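Local atomic coordinates of carbohydrate binding module (Uncultured bacterium, PDB entry 2W3J), a protein that probably binds uronic acid-containing sugars as a calcium-bearing carbohydrate binding module of family 35. Residues F4-C12 with S40-A48; Y53-N61 with A119-N129. All blocks are in the same frame, centred on the assembly; numbering follows the deposited sequence.

How the contacts relate
From the N terminus the chain runs through strand 2-5, turns, and enters strand 11-14. Contact 1 then closes the loop between Cys12 and Ser40. Strands 40-47 and 51-60 follow each other, and contact 2 closes a longer loop from Asn61 to Ala119. The two loops come in series; neither encloses the other. Contact 1 reaches both sheets of the beta-sandwich, whereas contact 2 is the central strand pair of the four-stranded sheet. They touch where Phe4 lies beside Ile124 in that sheet. They also share a calcium ion, to which contact 1 gives Glu5 and Glu6 and contact 2 gives Asp122.

Contact 1: F4-C12 with S40-A48; sequences FEESAVGFC and SIVWSLSAA. With CA (calcium ion), chain C.
Phe11 and Trp43 face each other as an antiparallel non-hydrogen-bonded pair at the edge of one sheet of the beta-sandwich. Both side chains point into the aromatic cluster that Phe4 completes. The edge of the Phe11 ring meets the five-membered ring of Trp43 in an offset edge-to-face pair, planes 80° apart. Phe11 CG lies anti to the backbone N (chi1 -179°), and this carries CD1 to 3.7 Å from Trp43 NE1. Ile41 CG2 packs on one face of the indole and also meets Phe11 CE1 at 3.6 Å. Phe4 comes from the other sheet. Its CB touches Trp43 CD1, and its CZ reaches Leu45 CB at 3.5 Å.

Two backbone bonds flank the pair: Ser44 N to Gly10 O and Cys12 N to Val42 O. On the other side of the sheet from Phe11 and Trp43, Cys12 CB packs on Val42 CG1 at 3.8 Å, and SG lies against Ser44 CB. Ser44 OG itself bonds to Ala135 O. Gly10 is the third residue of a type II turn from Ala8 to Phe11. Its backbone angles call for glycine, and a CB there would run into the Phe4 ring.

The preceding type II turn, Glu5 to Ala8, begins with two calcium ligands, with Glu5 OE1 at 2.4 Å and Glu6 OE1 at 2.6 Å from the ion. Thr26, Gly29 and Asp122 complete the site. One water joins the sheets: it accepts from Trp43 NE1 in the indole plane and donates to Phe4 O, 2.9 Å from each.

Contact 2: Y53-N61 with A119-N129; sequences YTAQIRFGN and ANIDSIRVTGN. With CA (calcium ion), chain C.
Arg58 holds CG anti to its backbone N (chi1 -173°) and stays extended to NE, while Asp122 CG is likewise anti (chi1 179°). The two side chains therefore run side by side at a classic beta bulge, where Asp122 and Ser123 both face Arg58 across antiparallel strands of the sandwich. Arg58 NH1 forms a salt bridge to Asp122 OD2 at 2.8 Å. The carboxylate oxygen lies in the guanidinium plane, but NH1 comes from above the carboxylate plane. NH1 also bonds to Gly24 O. Asp122 O and OD1 each bind calcium at 2.4 Å, so the bridge holds the carboxylate from its other oxygen. A leucine in place of Arg58 would probably leave OD2 without this charged mate and the calcium-binding carboxylate with one grip fewer.

On the core face, Ile57 CG1 packs on Ile124 CG1 at 3.8 Å, and Ile57 CG2 meets Ile121 CG2. Phe59 CD1 rests 3.7 Å from Ala119 CB. Beyond the far end of the pair, one water donates to both Tyr53 OH and Asn129 O. Nearby, Thr54 O takes a bond from Thr127 N, 2.9 Å away and nearly straight at 171°.

Contact 1: F4-C12 with S40-A48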
# COMPACT_ATOMS: atom_id res chain seq x y z
N PHE A 4 -4.97 7.33 0.05
CA PHE A 4 -5.59 6.39 -0.89
C PHE A 4 -6.22 5.20 -0.14
O PHE A 4 -5.51 4.47 0.53
CB PHE A 4 -4.52 5.81 -1.84
CG PHE A 4 -3.95 6.83 -2.81
CD1 PHE A 4 -4.40 6.88 -4.11
CD2 PHE A 4 -2.96 7.73 -2.38
CE1 PHE A 4 -3.87 7.83 -5.02
CE2 PHE A 4 -2.45 8.69 -3.28
CZ PHE A 4 -2.92 8.72 -4.59
N GLU A 5 -7.53 5.05 -0.28
CA GLU A 5 -8.30 3.97 0.35
C GLU A 5 -8.72 2.97 -0.72
O GLU A 5 -8.94 3.31 -1.90
CB GLU A 5 -9.56 4.57 1.00
CG GLU A 5 -9.23 5.56 2.09
CD GLU A 5 -8.78 4.91 3.39
OE1 GLU A 5 -8.83 3.66 3.49
OE2 GLU A 5 -8.40 5.65 4.33
N GLU A 6 -8.93 1.73 -0.29
CA GLU A 6 -9.53 0.76 -1.19
C GLU A 6 -10.91 1.22 -1.66
O GLU A 6 -11.64 1.92 -0.94
CB GLU A 6 -9.58 -0.60 -0.50
CG GLU A 6 -10.56 -0.72 0.66
CD GLU A 6 -10.28 0.23 1.84
OE1 GLU A 6 -9.10 0.51 2.15
OE2 GLU A 6 -11.27 0.67 2.50
N SER A 7 -11.24 0.84 -2.90
CA SER A 7 -12.52 1.16 -3.52
C SER A 7 -12.76 2.68 -3.71
O SER A 7 -13.90 3.12 -3.88
CB SER A 7 -13.68 0.52 -2.74
OG SER A 7 -13.42 -0.85 -2.48
N ALA A 8 -11.70 3.47 -3.61
CA ALA A 8 -11.85 4.90 -3.87
C ALA A 8 -11.02 5.16 -5.13
O ALA A 8 -10.18 4.34 -5.49
CB ALA A 8 -11.32 5.73 -2.69
N VAL A 9 -11.24 6.29 -5.80
CA VAL A 9 -10.46 6.59 -7.00
C VAL A 9 -8.97 6.58 -6.64
O VAL A 9 -8.57 7.01 -5.56
CB VAL A 9 -10.91 7.96 -7.66
CG1 VAL A 9 -10.58 9.13 -6.75
CG2 VAL A 9 -10.24 8.15 -8.97
N GLY A 10 -8.13 6.08 -7.55
CA GLY A 10 -6.70 5.97 -7.28
C GLY A 10 -6.36 4.52 -6.90
O GLY A 10 -5.20 4.12 -6.94
N PHE A 11 -7.38 3.74 -6.54
CA PHE A 11 -7.17 2.32 -6.20
C PHE A 11 -7.50 1.46 -7.40
O PHE A 11 -8.60 1.54 -7.92
CB PHE A 11 -8.06 1.92 -5.02
CG PHE A 11 -7.86 0.48 -4.61
CD1 PHE A 11 -6.83 0.15 -3.72
CD2 PHE A 11 -8.68 -0.52 -5.11
CE1 PHE A 11 -6.62 -1.17 -3.34
CE2 PHE A 11 -8.46 -1.86 -4.71
CZ PHE A 11 -7.41 -2.16 -3.83
N CYS A 12 -6.55 0.64 -7.85
CA CYS A 12 -6.73 -0.11 -9.10
C CYS A 12 -7.15 -1.55 -8.91
O CYS A 12 -8.12 -2.00 -9.52
CB CYS A 12 -5.45 -0.08 -9.94
SG CYS A 12 -4.92 1.62 -10.29
N SER A 40 -0.55 -8.84 -4.61
CA SER A 40 -0.29 -7.42 -4.86
C SER A 40 -1.47 -6.49 -4.67
O SER A 40 -2.63 -6.89 -4.69
CB SER A 40 0.19 -7.23 -6.30
OG SER A 40 -0.81 -7.57 -7.25
N ILE A 41 -1.14 -5.20 -4.56
CA ILE A 41 -2.12 -4.12 -4.60
C ILE A 41 -1.52 -3.08 -5.53
O ILE A 41 -0.29 -2.87 -5.53
CB ILE A 41 -2.27 -3.49 -3.23
CG1 ILE A 41 -2.83 -4.51 -2.25
CG2 ILE A 41 -3.24 -2.29 -3.35
CD1 ILE A 41 -2.79 -3.98 -0.76
N VAL A 42 -2.38 -2.45 -6.35
CA VAL A 42 -1.93 -1.44 -7.32
C VAL A 42 -2.74 -0.17 -7.15
O VAL A 42 -3.97 -0.22 -7.04
CB VAL A 42 -2.14 -1.95 -8.76
CG1 VAL A 42 -1.72 -0.89 -9.78
CG2 VAL A 42 -1.33 -3.26 -8.98
N TRP A 43 -2.04 0.96 -7.16
CA TRP A 43 -2.65 2.29 -7.08
C TRP A 43 -2.17 3.13 -8.27
O TRP A 43 -1.16 2.80 -8.92
CB TRP A 43 -2.18 3.00 -5.83
CG TRP A 43 -2.59 2.37 -4.50
CD1 TRP A 43 -3.76 2.59 -3.81
CD2 TRP A 43 -1.81 1.48 -3.70
NE1 TRP A 43 -3.73 1.89 -2.60
CE2 TRP A 43 -2.55 1.21 -2.52
CE3 TRP A 43 -0.53 0.91 -3.84
CZ2 TRP A 43 -2.06 0.39 -1.50
CZ3 TRP A 43 -0.05 0.08 -2.83
CH2 TRP A 43 -0.82 -0.18 -1.68
N SER A 44 -2.91 4.22 -8.54
CA SER A 44 -2.52 5.15 -9.64
C SER A 44 -2.67 6.56 -9.10
O SER A 44 -3.71 6.91 -8.52
CB SER A 44 -3.46 4.96 -10.83
OG SER A 44 -3.13 5.82 -11.94
N LEU A 45 -1.63 7.38 -9.27
CA LEU A 45 -1.66 8.75 -8.78
C LEU A 45 -1.05 9.70 -9.79
O LEU A 45 -0.31 9.29 -10.68
CB LEU A 45 -0.90 8.89 -7.46
CG LEU A 45 0.63 8.82 -7.34
CD1 LEU A 45 1.36 10.02 -7.96
CD2 LEU A 45 1.00 8.70 -5.87
N SER A 46 -1.35 10.98 -9.63
CA SER A 46 -0.71 12.02 -10.43
C SER A 46 0.11 12.90 -9.52
O SER A 46 -0.31 13.21 -8.41
CB SER A 46 -1.76 12.89 -11.13
OG SER A 46 -2.54 12.11 -12.01
N ALA A 47 1.29 13.30 -10.00
CA ALA A 47 2.17 14.23 -9.30
C ALA A 47 2.37 15.47 -10.20
O ALA A 47 2.55 15.34 -11.40
CB ALA A 47 3.50 13.59 -8.99
N ALA A 48 2.34 16.65 -9.60
CA ALA A 48 2.59 17.89 -10.37
C ALA A 48 4.05 18.02 -10.82
O ALA A 48 4.34 18.57 -11.88
CB ALA A 48 2.15 19.11 -9.57
CA CA C . -8.84 1.50 4.52
O HOH W 1 -5.38 1.66 -0.25

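Contact 2: Y53-N61 with A119-N129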
# COMPACT_ATOMS: atom_id res chain seq x y z
N TYR A 53 9.03 11.63 -2.99
CA TYR A 53 7.96 11.89 -2.02
C TYR A 53 7.98 10.82 -0.95
O TYR A 53 8.41 9.69 -1.21
CB TYR A 53 6.61 11.86 -2.73
CG TYR A 53 6.43 12.95 -3.77
CD1 TYR A 53 5.79 14.15 -3.45
CD2 TYR A 53 6.90 12.79 -5.08
CE1 TYR A 53 5.61 15.15 -4.41
CE2 TYR A 53 6.72 13.79 -6.05
CZ TYR A 53 6.08 14.96 -5.70
OH TYR A 53 5.91 15.95 -6.64
N THR A 54 7.53 11.15 0.26
CA THR A 54 7.37 10.14 1.32
C THR A 54 5.96 9.57 1.27
O THR A 54 4.98 10.33 1.31
CB THR A 54 7.58 10.75 2.70
OG1 THR A 54 8.86 11.38 2.73
CG2 THR A 54 7.53 9.66 3.75
N ALA A 55 5.86 8.24 1.18
CA ALA A 55 4.57 7.53 1.28
C ALA A 55 4.53 6.86 2.64
O ALA A 55 5.56 6.47 3.20
CB ALA A 55 4.43 6.49 0.18
N GLN A 56 3.34 6.77 3.22
CA GLN A 56 3.19 6.01 4.43
C GLN A 56 2.11 4.96 4.25
O GLN A 56 0.98 5.28 3.87
CB GLN A 56 2.80 6.94 5.59
CG GLN A 56 2.63 6.17 6.91
CD GLN A 56 2.45 7.09 8.08
OE1 GLN A 56 3.43 7.56 8.68
NE2 GLN A 56 1.20 7.36 8.40
N ILE A 57 2.44 3.71 4.54
CA ILE A 57 1.48 2.61 4.40
C ILE A 57 1.01 2.22 5.77
O ILE A 57 1.82 1.99 6.67
CB ILE A 57 2.16 1.39 3.72
CG1 ILE A 57 2.64 1.81 2.32
CG2 ILE A 57 1.14 0.21 3.59
CD1 ILE A 57 3.59 0.76 1.61
N ARG A 58 -0.32 2.20 5.96
CA ARG A 58 -0.86 1.80 7.26
C ARG A 58 -1.37 0.36 7.13
O ARG A 58 -2.04 0.02 6.16
CB ARG A 58 -2.00 2.73 7.68
CG ARG A 58 -2.51 2.52 9.09
CD ARG A 58 -3.50 3.66 9.48
NE ARG A 58 -3.90 3.57 10.88
CZ ARG A 58 -5.06 3.07 11.32
NH1 ARG A 58 -5.96 2.56 10.48
NH2 ARG A 58 -5.30 3.06 12.63
N PHE A 59 -1.02 -0.48 8.08
CA PHE A 59 -1.24 -1.91 7.90
C PHE A 59 -1.48 -2.62 9.21
O PHE A 59 -1.12 -2.11 10.30
CB PHE A 59 -0.01 -2.56 7.18
CG PHE A 59 1.26 -2.58 8.01
CD1 PHE A 59 1.62 -3.72 8.77
CD2 PHE A 59 2.11 -1.48 8.02
CE1 PHE A 59 2.80 -3.74 9.52
CE2 PHE A 59 3.30 -1.49 8.78
CZ PHE A 59 3.66 -2.62 9.51
N GLY A 60 -2.08 -3.80 9.09
CA GLY A 60 -2.27 -4.67 10.24
C GLY A 60 -1.51 -5.96 10.02
O GLY A 60 -1.55 -6.57 8.94
N ASN A 61 -0.78 -6.34 11.04
CA ASN A 61 -0.12 -7.65 11.03
C ASN A 61 0.09 -8.12 12.46
O ASN A 61 0.98 -7.66 13.18
CB ASN A 61 1.23 -7.62 10.25
CG ASN A 61 1.89 -9.01 10.24
OD1 ASN A 61 1.23 -9.98 10.60
ND2 ASN A 61 3.18 -9.10 9.82
N ALA A 119 0.65 -8.02 4.56
CA ALA A 119 -0.09 -7.56 5.74
C ALA A 119 -1.43 -7.02 5.25
O ALA A 119 -1.63 -6.75 4.06
CB ALA A 119 0.68 -6.47 6.45
N ASN A 120 -2.38 -6.85 6.17
CA ASN A 120 -3.66 -6.25 5.79
C ASN A 120 -3.38 -4.77 5.55
O ASN A 120 -2.92 -4.09 6.44
CB ASN A 120 -4.68 -6.42 6.92
CG ASN A 120 -5.09 -7.87 7.09
OD1 ASN A 120 -4.97 -8.68 6.16
ND2 ASN A 120 -5.67 -8.19 8.26
N ILE A 121 -3.69 -4.29 4.35
CA ILE A 121 -3.29 -2.90 4.00
C ILE A 121 -4.49 -1.96 4.08
O ILE A 121 -5.46 -2.12 3.33
CB ILE A 121 -2.69 -2.84 2.60
CG1 ILE A 121 -1.53 -3.84 2.46
CG2 ILE A 121 -2.25 -1.35 2.30
CD1 ILE A 121 -0.40 -3.60 3.49
N ASP A 122 -4.43 -1.03 5.03
CA ASP A 122 -5.55 -0.10 5.27
C ASP A 122 -5.54 1.02 4.22
O ASP A 122 -6.58 1.40 3.67
CB ASP A 122 -5.38 0.51 6.66
CG ASP A 122 -6.46 1.50 6.98
OD1 ASP A 122 -7.63 1.26 6.55
OD2 ASP A 122 -6.14 2.49 7.67
N SER A 123 -4.37 1.56 3.96
CA SER A 123 -4.28 2.73 3.08
C SER A 123 -2.82 3.01 2.75
O SER A 123 -1.90 2.51 3.41
CB SER A 123 -4.84 3.96 3.82
OG SER A 123 -4.10 4.21 5.04
N ILE A 124 -2.63 3.82 1.73
CA ILE A 124 -1.33 4.43 1.50
C ILE A 124 -1.54 5.96 1.40
O ILE A 124 -2.50 6.40 0.79
CB ILE A 124 -0.56 3.84 0.28
CG1 ILE A 124 0.86 4.40 0.25
CG2 ILE A 124 -1.25 4.06 -1.08
CD1 ILE A 124 1.68 3.73 -0.84
N ARG A 125 -0.67 6.69 2.09
CA ARG A 125 -0.73 8.16 2.13
C ARG A 125 0.53 8.69 1.47
O ARG A 125 1.64 8.35 1.89
CB ARG A 125 -0.76 8.62 3.59
CG ARG A 125 -0.95 10.15 3.79
CD ARG A 125 -0.74 10.52 5.24
NE ARG A 125 -1.65 9.82 6.15
CZ ARG A 125 -2.85 10.28 6.48
NH1 ARG A 125 -3.30 11.41 5.95
NH2 ARG A 125 -3.61 9.59 7.32
N VAL A 126 0.38 9.51 0.42
CA VAL A 126 1.55 10.11 -0.20
C VAL A 126 1.59 11.60 0.18
O VAL A 126 0.65 12.35 -0.12
CB VAL A 126 1.50 9.93 -1.73
CG1 VAL A 126 2.73 10.60 -2.43
CG2 VAL A 126 1.40 8.41 -2.06
N THR A 127 2.66 12.01 0.85
CA THR A 127 2.75 13.40 1.30
C THR A 127 3.45 14.29 0.28
O THR A 127 4.25 13.84 -0.52
CB THR A 127 3.44 13.54 2.67
OG1 THR A 127 4.74 12.95 2.62
CG2 THR A 127 2.61 12.86 3.73
N GLY A 128 3.10 15.58 0.31
CA GLY A 128 3.64 16.54 -0.64
C GLY A 128 2.53 17.25 -1.40
O GLY A 128 1.42 16.73 -1.53
N ASN A 129 2.83 18.44 -1.91
CA ASN A 129 1.84 19.20 -2.64
C ASN A 129 1.65 18.59 -4.01
O ASN A 129 2.55 17.95 -4.54
CB ASN A 129 2.29 20.66 -2.81
CG ASN A 129 2.68 21.31 -1.49
OD1 ASN A 129 1.95 21.21 -0.49
ND2 ASN A 129 3.82 22.00 -1.48
CA CA C . -8.84 1.50 4.52
O HOH W 2 3.26 16.91 -6.88
O HOH W 3 6.85 13.95 0.48
O HOH W 4 -1.55 5.43 5.12